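Local coordinates for fimbrium subunit Fim1C (Bacteroides vulgatus, PDB 4QB7), which is probably a component of the tip of the fimbrium, a cell-surface filament that mediates adhesion and biofilm formation, at residues A38-F43 against N66-T70; F43-S49 against D88-F94; K56-P61 against G115-G120; F94-P98 against I138-C144. All coordinates share one frame; numbering follows the deposited sequence. Where two conformers were deposited one is given.

Overall arrangement
From the N terminus, strand 40-47 supplies the first halves of contacts 1 and 2. Contact 1 closes a loop of 22 residues by pairing 38-43 with strand 64-72. Contact 2 closes a longer one by pairing 43-49 with strand 90-97, and the two cross and share Phe43. Contact 3 opens within both loops and closes at 115-120, beyond both, so it crosses them and also contact 4. Contact 4, in series after contacts 1 and 2, adds strand 141-143 to strand 90-97 and shares Phe94 with contact 2. Contacts 1, 2 and 4 thus build neighbouring strands of one sheet, while contact 3 joins surface loops, with Tyr45 packing against it.

Contact 1 (A38-F43 against N66-T70); sequences AGFGIF and NEHAT
The methyl group of Ala69 sits over the middle of the Phe40 ring, its CB 3.6 Å from the ring centroid and 14° off the ring normal, as a CH-pi contact requires. Phe40 brings its ring over the partner strand by setting CG between its own backbone N and carbonyl carbon (chi1 60°). Ile42 packs on the same face of the sheet, its CD1 4.0 Å from Ala69 CB. Below these side chains the strands run antiparallel. Ala69 N donates to Phe40 O at 2.9 Å, and Ile42 N donates to Glu67 O at 3.0 Å; each bond has its return partner. Asn66 and Glu67 both stand opposite Ile42, which makes a G1 beta bulge. Gly39 has no side chain to intervene, and its CA comes 3.3 Å from Ala69 O in a CA-H...O contact. At this end the His68 ring meets Ala38 edge-on: NE2 donates to Ala38 O at 2.5 Å with an angle of 164° at the hydrogen, though the shortness means little at this resolution. A leucine in place of His68 would probably leave Ala38 O without this donor and the loop residue Ala38 before strand 40-47 less firmly tied.

Farther out, Tyr99 stacks on His68, and Asn66 OD1 bonds to Tyr96 OH, while Trp76, Phe162 and Phe164 meet the Phe40 ring edge-to-face. Chemically, the contact divides into an apolar face carried by Phe40, Ile42 and Ala69 and a polar margin where a ring N-H supplements the main-chain bonds, consistent with a hydrogen on NE2, whatever the state of ND1.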
# COMPACT_ATOMS: atom_id res chain seq x y z
N ALA A 38 0.35 -4.82 15.81
CA ALA A 38 -0.88 -5.46 16.26
C ALA A 38 -1.03 -6.98 15.94
O ALA A 38 -2.06 -7.57 16.27
CB ALA A 38 -2.05 -4.71 15.63
N GLY A 39 -0.05 -7.58 15.29
CA GLY A 39 -0.15 -8.97 14.86
C GLY A 39 -1.12 -9.07 13.70
O GLY A 39 -1.30 -8.11 12.95
N PHE A 40 -1.80 -10.19 13.56
CA PHE A 40 -2.74 -10.39 12.46
C PHE A 40 -4.01 -11.08 12.94
O PHE A 40 -4.08 -11.50 14.10
CB PHE A 40 -2.05 -11.20 11.32
CG PHE A 40 -1.55 -12.59 11.67
CD1 PHE A 40 -0.29 -12.77 12.25
CD2 PHE A 40 -2.30 -13.71 11.35
CE1 PHE A 40 0.18 -14.04 12.55
CE2 PHE A 40 -1.82 -14.99 11.66
CZ PHE A 40 -0.57 -15.15 12.24
N GLY A 41 -5.01 -11.15 12.06
CA GLY A 41 -6.29 -11.79 12.33
C GLY A 41 -6.54 -12.98 11.42
O GLY A 41 -6.23 -12.92 10.23
N ILE A 42 -7.08 -14.08 11.98
CA ILE A 42 -7.34 -15.33 11.27
C ILE A 42 -8.82 -15.63 11.15
O ILE A 42 -9.56 -15.46 12.12
CB ILE A 42 -6.65 -16.53 11.98
CG1 ILE A 42 -5.18 -16.24 12.35
CG2 ILE A 42 -6.78 -17.84 11.17
CD1 ILE A 42 -4.55 -17.27 13.32
N PHE A 43 -9.22 -16.14 9.98
CA PHE A 43 -10.51 -16.73 9.66
C PHE A 43 -10.26 -18.20 9.45
O PHE A 43 -9.29 -18.54 8.79
CB PHE A 43 -11.15 -16.14 8.41
CG PHE A 43 -11.57 -14.69 8.49
CD1 PHE A 43 -10.69 -13.67 8.12
CD2 PHE A 43 -12.88 -14.35 8.79
CE1 PHE A 43 -11.10 -12.33 8.12
CE2 PHE A 43 -13.29 -13.02 8.82
CZ PHE A 43 -12.40 -12.01 8.48
N ASN A 66 -11.85 -13.76 13.01
CA ASN A 66 -10.95 -12.67 13.34
C ASN A 66 -10.19 -12.98 14.65
O ASN A 66 -10.16 -12.17 15.57
CB ASN A 66 -11.70 -11.32 13.42
CG ASN A 66 -10.81 -10.13 13.47
OD1 ASN A 66 -9.80 -10.08 12.78
ND2 ASN A 66 -11.16 -9.15 14.28
N GLU A 67 -9.60 -14.19 14.72
CA GLU A 67 -8.80 -14.64 15.86
C GLU A 67 -7.53 -13.81 15.91
O GLU A 67 -6.83 -13.74 14.91
CB GLU A 67 -8.49 -16.14 15.78
CG GLU A 67 -7.87 -16.72 17.04
CD GLU A 67 -8.73 -16.62 18.29
OE1 GLU A 67 -9.93 -16.95 18.22
OE2 GLU A 67 -8.18 -16.23 19.34
N HIS A 68 -7.26 -13.14 17.03
CA HIS A 68 -6.09 -12.27 17.19
C HIS A 68 -4.82 -13.09 17.47
O HIS A 68 -4.66 -13.65 18.56
CB HIS A 68 -6.32 -11.24 18.30
CG HIS A 68 -5.32 -10.12 18.29
ND1 HIS A 68 -5.20 -9.25 19.36
CD2 HIS A 68 -4.42 -9.76 17.34
CE1 HIS A 68 -4.26 -8.39 19.02
NE2 HIS A 68 -3.76 -8.66 17.82
N ALA A 69 -3.92 -13.13 16.46
CA ALA A 69 -2.63 -13.80 16.52
C ALA A 69 -1.54 -12.78 16.80
O ALA A 69 -1.40 -11.79 16.06
CB ALA A 69 -2.36 -14.55 15.23
N THR A 70 -0.80 -12.96 17.91
CA THR A 70 0.26 -12.04 18.30
C THR A 70 1.55 -12.81 18.60
O THR A 70 1.51 -14.01 18.88
CB THR A 70 -0.14 -11.20 19.53
OG1 THR A 70 -0.44 -12.06 20.65
CG2 THR A 70 -1.28 -10.27 19.25

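Contact 2 (F43-S49 against D88-F94); sequences FAYQTSS and DKKITFF. With SO4 (sulfate ion), chain I; SO4 (sulfate ion), chain L.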
# COMPACT_ATOMS: atom_id res chain seq x y z
N PHE A 43 -9.22 -16.14 9.98
CA PHE A 43 -10.51 -16.73 9.66
C PHE A 43 -10.26 -18.20 9.45
O PHE A 43 -9.29 -18.54 8.79
CB PHE A 43 -11.15 -16.14 8.41
CG PHE A 43 -11.57 -14.69 8.49
CD1 PHE A 43 -10.69 -13.67 8.12
CD2 PHE A 43 -12.88 -14.35 8.79
CE1 PHE A 43 -11.10 -12.33 8.12
CE2 PHE A 43 -13.29 -13.02 8.82
CZ PHE A 43 -12.40 -12.01 8.48
N ALA A 44 -11.07 -19.07 10.04
CA ALA A 44 -10.92 -20.50 9.85
C ALA A 44 -12.29 -21.15 9.68
O ALA A 44 -13.21 -20.91 10.45
CB ALA A 44 -10.15 -21.13 10.99
N TYR A 45 -12.41 -21.95 8.62
CA TYR A 45 -13.63 -22.63 8.20
C TYR A 45 -13.44 -24.14 8.25
O TYR A 45 -12.67 -24.71 7.47
CB TYR A 45 -13.98 -22.20 6.76
CG TYR A 45 -14.24 -20.72 6.54
CD1 TYR A 45 -13.20 -19.80 6.59
CD2 TYR A 45 -15.49 -20.27 6.15
CE1 TYR A 45 -13.42 -18.44 6.34
CE2 TYR A 45 -15.72 -18.91 5.88
CZ TYR A 45 -14.69 -18.00 6.02
OH TYR A 45 -14.91 -16.67 5.78
N GLN A 46 -14.12 -24.79 9.16
CA GLN A 46 -14.07 -26.24 9.26
C GLN A 46 -15.11 -26.88 8.30
O GLN A 46 -16.30 -26.54 8.34
CB GLN A 46 -14.28 -26.71 10.70
CG GLN A 46 -14.01 -28.19 10.86
CD GLN A 46 -14.29 -28.65 12.24
OE1 GLN A 46 -13.40 -29.08 12.97
NE2 GLN A 46 -15.55 -28.55 12.64
N THR A 47 -14.63 -27.78 7.43
CA THR A 47 -15.43 -28.53 6.47
C THR A 47 -15.25 -30.02 6.74
O THR A 47 -14.42 -30.43 7.55
CB THR A 47 -15.01 -28.21 4.99
OG1 THR A 47 -13.83 -28.93 4.65
CG2 THR A 47 -14.88 -26.72 4.68
N SER A 48 -15.96 -30.85 5.98
CA SER A 48 -15.74 -32.28 6.02
C SER A 48 -14.50 -32.59 5.15
O SER A 48 -13.93 -31.68 4.53
CB SER A 48 -16.97 -33.03 5.51
OG SER A 48 -17.05 -33.02 4.09
N SER A 49 -14.11 -33.87 5.06
CA SER A 49 -13.04 -34.31 4.19
C SER A 49 -13.33 -33.93 2.70
O SER A 49 -12.38 -33.85 1.93
CB SER A 49 -12.84 -35.81 4.32
OG SER A 49 -13.91 -36.50 3.70
N ASP A 88 -11.48 -36.87 10.17
CA ASP A 88 -10.89 -36.50 8.88
C ASP A 88 -11.36 -35.15 8.33
O ASP A 88 -11.12 -34.83 7.16
CB ASP A 88 -11.12 -37.62 7.85
CG ASP A 88 -12.54 -38.15 7.69
OD1 ASP A 88 -13.51 -37.42 8.06
OD2 ASP A 88 -12.69 -39.26 7.17
N LYS A 89 -11.99 -34.34 9.21
CA LYS A 89 -12.44 -33.00 8.91
C LYS A 89 -11.24 -32.12 8.57
O LYS A 89 -10.13 -32.33 9.09
CB LYS A 89 -13.22 -32.42 10.09
CG LYS A 89 -14.66 -32.87 10.12
CD LYS A 89 -15.51 -31.97 11.00
CE LYS A 89 -15.86 -32.58 12.33
NZ LYS A 89 -14.68 -32.63 13.23
N LYS A 90 -11.46 -31.13 7.70
CA LYS A 90 -10.45 -30.20 7.21
C LYS A 90 -10.73 -28.78 7.70
O LYS A 90 -11.88 -28.46 8.02
CB LYS A 90 -10.41 -30.24 5.67
CG LYS A 90 -9.86 -31.57 5.12
CD LYS A 90 -9.85 -31.66 3.60
CE LYS A 90 -9.30 -33.01 3.23
NZ LYS A 90 -9.48 -33.37 1.80
N ILE A 91 -9.67 -27.94 7.80
CA ILE A 91 -9.81 -26.53 8.18
C ILE A 91 -9.13 -25.65 7.14
O ILE A 91 -7.98 -25.89 6.78
CB ILE A 91 -9.32 -26.18 9.63
CG1 ILE A 91 -9.93 -27.13 10.69
CG2 ILE A 91 -9.64 -24.71 9.98
CD1 ILE A 91 -9.12 -27.11 11.95
N THR A 92 -9.86 -24.65 6.65
CA THR A 92 -9.38 -23.68 5.67
C THR A 92 -9.16 -22.36 6.40
O THR A 92 -10.05 -21.86 7.12
CB THR A 92 -10.32 -23.58 4.46
OG1 THR A 92 -10.09 -24.72 3.66
CG2 THR A 92 -10.04 -22.36 3.60
N PHE A 93 -7.97 -21.80 6.20
CA PHE A 93 -7.55 -20.56 6.84
C PHE A 93 -7.41 -19.44 5.83
O PHE A 93 -7.14 -19.68 4.64
CB PHE A 93 -6.22 -20.78 7.60
CG PHE A 93 -6.29 -21.83 8.68
CD1 PHE A 93 -6.08 -23.18 8.38
CD2 PHE A 93 -6.56 -21.48 10.00
CE1 PHE A 93 -6.18 -24.15 9.38
CE2 PHE A 93 -6.65 -22.46 11.00
CZ PHE A 93 -6.44 -23.79 10.69
N PHE A 94 -7.62 -18.21 6.32
CA PHE A 94 -7.41 -16.91 5.68
C PHE A 94 -6.85 -16.00 6.75
O PHE A 94 -7.12 -16.21 7.94
CB PHE A 94 -8.71 -16.33 5.07
CG PHE A 94 -9.36 -17.22 4.04
CD1 PHE A 94 -8.93 -17.21 2.72
CD2 PHE A 94 -10.40 -18.07 4.40
CE1 PHE A 94 -9.53 -18.03 1.77
CE2 PHE A 94 -11.01 -18.89 3.44
CZ PHE A 94 -10.56 -18.88 2.14
S SO4 I . -9.73 -32.17 -1.53
O1 SO4 I . -8.41 -31.53 -1.58
O2 SO4 I . -10.52 -31.80 -2.69
O3 SO4 I . -9.55 -33.62 -1.55
O4 SO4 I . -10.39 -31.75 -0.29
S SO4 L . -13.25 -33.04 16.86
O1 SO4 L . -11.95 -32.62 17.39
O2 SO4 L . -13.61 -32.19 15.72
O3 SO4 L . -13.19 -34.44 16.42
O4 SO4 L . -14.26 -32.88 17.91
O HOH W 1 -11.50 -27.16 4.44
O HOH W 2 -15.21 -35.38 7.28
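Lys90 NZ is gripped from two directions, donating to Ser49 O at 2.9 Å and to O4 of the chain I sulfate at 2.8 Å. The bond to Ser49 lies in the carbonyl plane on a lone pair, and the extended side chain carries the amine out past Thr47 and Ser48 to reach it. The sulfate probably comes from the crystallisation liquor. A second one is held by the neighbouring lysine, Lys89 NZ to O2 of the chain L sulfate at 2.7 Å, and Asp87 forms a salt bridge with the same amine. The bent chain of Lys89 crosses the Gln46 side chain at a slant, with Lys89 CD 3.7 Å from Gln46 CD.

Deeper in the pair, Thr47 OG1 donates to Ser48 O and accepts from a water that also bonds to Thr92 OG1; Asp150 N is a further partner of Thr92 OG1. The rings of Tyr45 and Phe94 meet obliquely with planes at 87°, and Tyr45 CE1 approaches Phe94 CD2 to 3.6 Å. Trp52 meets Tyr45 edge-to-face. On the opposite face of the sheet, Ala44 CB lies 3.7 Å from Phe93 CD2 and touches Ile91 CG2, and Phe93 continues onto Val160 and Phe162 of strand 159-178.

Six main-chain bonds join Phe43 with Phe94, Tyr45 with Thr92 and Thr47 with Lys90; that from Phe43 N to Phe94 O is nearly straight, at 172°. Hydrogen-bonded and non-hydrogen-bonded pairs alternate with strand axes at 159°: a regular antiparallel beta pairing, consistent with the transthyretin-like folds to which the fimbrillin family is related.

Contact 3 (K56-P61 against G115-G120); sequences KGNTTP and GQNAKG. With SO4 (sulfate ion), chain D; SO4 (sulfate ion), chain H.
Thr60 lays its methyl along the turn of the other loop, CG2 3.5 Å from Asn117 O and 3.8 Å from Lys119 CG. With chi1 at 71°, CG2 stands beside its own backbone N and opposite the carbonyl carbon, and OG1 is turned to the sulfate ion D, where it bonds to O4. The backbone N of Thr60 also holds that sulfate, through O1, and a water links Thr60 OG1 to Gln116 O. A valine in place of Thr60 would probably leave both the sulfate and the bridging water without their hydroxyl partner. Next along the chain, Pro61 CD rests 3.3 Å from Ala118 O and close to Gln116 O. The aliphatic part of Lys119 runs past Gly57, its CB 3.4 Å from Gly57 O. Gly120 N donates directly across to Thr59 O, at 2.9 Å with 155° at the hydrogen. A second sulfate, H, accepts from Asn117 N. The 115-120 side contains a type I beta turn from Gly115 to Ala118, closed by Ala118 N to Gly115 O, in the hairpin link between the antiparallel strands 111-113 and 123-127, packed on the loop that runs from helix 52-55 to strand 64-72.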
# COMPACT_ATOMS: atom_id res chain seq x y z
N LYS A 56 -17.46 -24.55 0.36
CA LYS A 56 -17.34 -23.13 0.73
C LYS A 56 -18.65 -22.34 0.61
O LYS A 56 -18.88 -21.45 1.43
CB LYS A 56 -16.23 -22.39 -0.06
CG LYS A 56 -16.35 -22.36 -1.57
CD LYS A 56 -15.04 -21.97 -2.22
CE LYS A 56 -15.22 -21.77 -3.71
NZ LYS A 56 -14.26 -20.77 -4.23
N GLY A 57 -19.46 -22.66 -0.39
CA GLY A 57 -20.72 -21.98 -0.66
C GLY A 57 -21.66 -21.84 0.52
O GLY A 57 -22.30 -20.80 0.65
N ASN A 58 -21.74 -22.88 1.40
CA ASN A 58 -22.65 -22.86 2.54
C ASN A 58 -21.91 -23.02 3.88
O ASN A 58 -22.52 -23.43 4.88
CB ASN A 58 -23.73 -23.93 2.36
CG ASN A 58 -24.52 -23.76 1.10
OD1 ASN A 58 -25.50 -23.02 1.05
ND2 ASN A 58 -24.09 -24.43 0.03
N THR A 59 -20.62 -22.65 3.92
CA THR A 59 -19.77 -22.69 5.11
C THR A 59 -19.48 -21.27 5.60
O THR A 59 -19.10 -20.40 4.79
CB THR A 59 -18.46 -23.46 4.87
OG1 THR A 59 -18.77 -24.73 4.31
CG2 THR A 59 -17.66 -23.69 6.15
N THR A 60 -19.64 -21.04 6.92
CA THR A 60 -19.36 -19.75 7.58
C THR A 60 -18.02 -19.86 8.34
O THR A 60 -17.60 -20.99 8.59
CB THR A 60 -20.53 -19.35 8.53
OG1 THR A 60 -20.57 -20.18 9.69
CG2 THR A 60 -21.88 -19.29 7.83
N PRO A 61 -17.36 -18.74 8.75
CA PRO A 61 -16.10 -18.87 9.53
C PRO A 61 -16.40 -19.45 10.91
O PRO A 61 -16.40 -18.77 11.94
CB PRO A 61 -15.56 -17.43 9.59
CG PRO A 61 -16.75 -16.58 9.43
CD PRO A 61 -17.71 -17.31 8.55
N GLY A 115 -19.30 -10.51 7.85
CA GLY A 115 -19.94 -11.04 9.06
C GLY A 115 -19.57 -12.44 9.47
O GLY A 115 -19.12 -13.24 8.64
N GLN A 116 -19.79 -12.75 10.76
CA GLN A 116 -19.52 -14.05 11.39
C GLN A 116 -20.41 -15.16 10.81
O GLN A 116 -20.07 -16.34 10.90
CB GLN A 116 -19.73 -13.93 12.90
CG GLN A 116 -19.21 -15.12 13.72
CD GLN A 116 -19.04 -14.78 15.19
OE1 GLN A 116 -19.51 -13.73 15.68
NE2 GLN A 116 -18.32 -15.66 15.90
N ASN A 117 -21.55 -14.79 10.21
CA ASN A 117 -22.48 -15.74 9.61
C ASN A 117 -22.49 -15.62 8.07
O ASN A 117 -23.39 -16.16 7.42
CB ASN A 117 -23.91 -15.57 10.19
CG ASN A 117 -24.05 -15.90 11.67
OD1 ASN A 117 -24.64 -15.13 12.44
ND2 ASN A 117 -23.55 -17.07 12.10
N ALA A 118 -21.50 -14.92 7.50
CA ALA A 118 -21.37 -14.82 6.04
C ALA A 118 -20.81 -16.14 5.49
O ALA A 118 -19.97 -16.78 6.14
CB ALA A 118 -20.48 -13.65 5.65
N LYS A 119 -21.28 -16.55 4.33
CA LYS A 119 -20.87 -17.82 3.74
C LYS A 119 -19.77 -17.59 2.70
O LYS A 119 -19.72 -16.54 2.07
CB LYS A 119 -22.10 -18.55 3.14
CG LYS A 119 -23.12 -18.99 4.20
CD LYS A 119 -24.45 -19.35 3.59
CE LYS A 119 -25.52 -19.66 4.62
NZ LYS A 119 -26.77 -20.15 3.98
N GLY A 120 -18.91 -18.58 2.54
CA GLY A 120 -17.82 -18.52 1.57
C GLY A 120 -16.60 -17.81 2.09
O GLY A 120 -16.54 -17.42 3.27
S SO4 D . -21.49 -23.74 9.15
O1 SO4 D . -20.44 -23.78 8.17
O2 SO4 D . -22.73 -24.11 8.49
O3 SO4 D . -21.18 -24.70 10.22
O4 SO4 D . -21.66 -22.43 9.75
S SO4 H . -23.75 -11.56 10.35
O1 SO4 H . -23.83 -10.19 9.82
O2 SO4 H . -23.07 -12.40 9.36
O3 SO4 H . -23.01 -11.57 11.63
O4 SO4 H . -25.11 -12.04 10.60
O HOH W 3 -20.37 -19.09 12.67

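Contact 4 (F94-P98 against I138-C144); sequences FAYAP and IDLVTDC
The ring of Phe94 presents its edge to Cys144, whose CB lies in the ring plane 3.8 Å from Phe94 CD1; Asp143 O is also near that edge. The Tyr96 ring leads away from strand 141-143; of the side chain, CB comes near, 3.7 Å from Val141 O, while its OH bonds with Asn66 OD1 and Glu100 N. The pyrrolidine of Pro98 meets Ile138, CD to CG2 3.5 Å, after a cis peptide bond.

Between these ends the main chains pair antiparallel, axes at 172°. Ala95 N donates to a lone pair of Asp143 O at 3.1 Å, and Asp143 N returns a bond to Ala95 O. The next hydrogen-bonded pair joins Ala97 and Val141, where Val141 N reaches Ala97 O at 3.0 Å with 172° at the hydrogen. Val141 CG2 packs on Ala97 CB at 3.5 Å. It gets there by standing between its backbone N and carbonyl carbon, CG1 being opposite the latter (chi1 -62°). From the other face, Leu140 CD1 reaches Ala97 O.

The carboxylate of Asp143 is held twice, OD1 by His145 ND1 and OD2 by Lys163 N. Strand 90-97 pairs with strand 40-47 along one edge and strand 141-143 along the other, and the latter pairs in turn with strand 159-178; Phe40 and Phe164 cover the alanine face, and Ile111 and Leu113 of strand 111-113 lie against Tyr96.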
# COMPACT_ATOMS: atom_id res chain seq x y z
N PHE A 94 -7.62 -18.21 6.32
CA PHE A 94 -7.41 -16.91 5.68
C PHE A 94 -6.85 -16.00 6.75
O PHE A 94 -7.12 -16.21 7.94
CB PHE A 94 -8.71 -16.33 5.07
CG PHE A 94 -9.36 -17.22 4.04
CD1 PHE A 94 -8.93 -17.21 2.72
CD2 PHE A 94 -10.40 -18.07 4.40
CE1 PHE A 94 -9.53 -18.03 1.77
CE2 PHE A 94 -11.01 -18.89 3.44
CZ PHE A 94 -10.56 -18.88 2.14
N ALA A 95 -6.10 -14.98 6.36
CA ALA A 95 -5.53 -14.05 7.32
C ALA A 95 -5.36 -12.68 6.68
O ALA A 95 -5.22 -12.60 5.46
CB ALA A 95 -4.20 -14.57 7.84
N TYR A 96 -5.35 -11.62 7.50
CA TYR A 96 -5.11 -10.24 7.07
C TYR A 96 -4.28 -9.53 8.16
O TYR A 96 -4.21 -9.97 9.32
CB TYR A 96 -6.44 -9.48 6.78
CG TYR A 96 -7.15 -9.04 8.05
CD1 TYR A 96 -7.91 -9.95 8.78
CD2 TYR A 96 -6.96 -7.76 8.57
CE1 TYR A 96 -8.45 -9.60 10.02
CE2 TYR A 96 -7.47 -7.42 9.82
CZ TYR A 96 -8.22 -8.34 10.54
OH TYR A 96 -8.77 -8.00 11.75
N ALA A 97 -3.69 -8.40 7.81
CA ALA A 97 -2.94 -7.57 8.74
C ALA A 97 -2.88 -6.14 8.21
O ALA A 97 -2.98 -5.94 7.00
CB ALA A 97 -1.55 -8.13 9.00
N PRO A 98 -2.79 -5.12 9.11
CA PRO A 98 -2.70 -5.21 10.59
C PRO A 98 -4.04 -5.60 11.18
O PRO A 98 -5.07 -5.36 10.55
CB PRO A 98 -2.26 -3.79 10.98
CG PRO A 98 -2.84 -2.92 9.92
CD PRO A 98 -2.76 -3.72 8.66
N ILE A 138 -2.26 2.54 5.88
CA ILE A 138 -2.13 1.14 6.24
C ILE A 138 -1.58 0.34 5.06
O ILE A 138 -2.05 0.48 3.93
CB ILE A 138 -3.53 0.64 6.69
CG1 ILE A 138 -4.10 1.42 7.91
CG2 ILE A 138 -3.58 -0.88 6.86
CD1 ILE A 138 -3.22 1.54 9.14
N ASP A 139 -0.57 -0.51 5.33
CA ASP A 139 -0.03 -1.44 4.34
C ASP A 139 -0.80 -2.75 4.56
O ASP A 139 -0.37 -3.60 5.35
CB ASP A 139 1.50 -1.58 4.49
CG ASP A 139 2.17 -2.62 3.60
OD1 ASP A 139 1.53 -3.06 2.61
OD2 ASP A 139 3.34 -2.99 3.89
N LEU A 140 -2.00 -2.86 3.94
CA LEU A 140 -2.90 -3.99 4.07
C LEU A 140 -2.32 -5.21 3.39
O LEU A 140 -2.08 -5.19 2.18
CB LEU A 140 -4.30 -3.67 3.50
CG LEU A 140 -5.36 -4.79 3.58
CD1 LEU A 140 -5.79 -5.05 5.02
CD2 LEU A 140 -6.54 -4.51 2.68
N VAL A 141 -2.11 -6.28 4.18
CA VAL A 141 -1.59 -7.54 3.68
C VAL A 141 -2.63 -8.62 3.90
O VAL A 141 -3.40 -8.55 4.86
CB VAL A 141 -0.19 -7.94 4.25
CG1 VAL A 141 0.88 -6.93 3.89
CG2 VAL A 141 -0.22 -8.17 5.75
N THR A 142 -2.70 -9.58 3.00
CA THR A 142 -3.66 -10.68 3.17
C THR A 142 -3.01 -11.98 2.81
O THR A 142 -1.97 -12.02 2.15
CB THR A 142 -4.95 -10.52 2.35
OG1 THR A 142 -4.67 -10.85 0.98
CG2 THR A 142 -5.59 -9.15 2.49
N ASP A 143 -3.67 -13.05 3.22
CA ASP A 143 -3.26 -14.39 2.92
C ASP A 143 -4.49 -15.21 2.55
O ASP A 143 -5.36 -15.44 3.38
CB ASP A 143 -2.53 -15.00 4.12
CG ASP A 143 -1.96 -16.37 3.82
OD1 ASP A 143 -2.23 -16.90 2.71
OD2 ASP A 143 -1.29 -16.93 4.69
N CYS A 144 -4.55 -15.64 1.28
CA CYS A 144 -5.58 -16.51 0.75
C CYS A 144 -4.94 -17.56 -0.18
O CYS A 144 -5.59 -18.05 -1.12
CB CYS A 144 -6.70 -15.72 0.08
SG CYS A 144 -6.18 -14.72 -1.33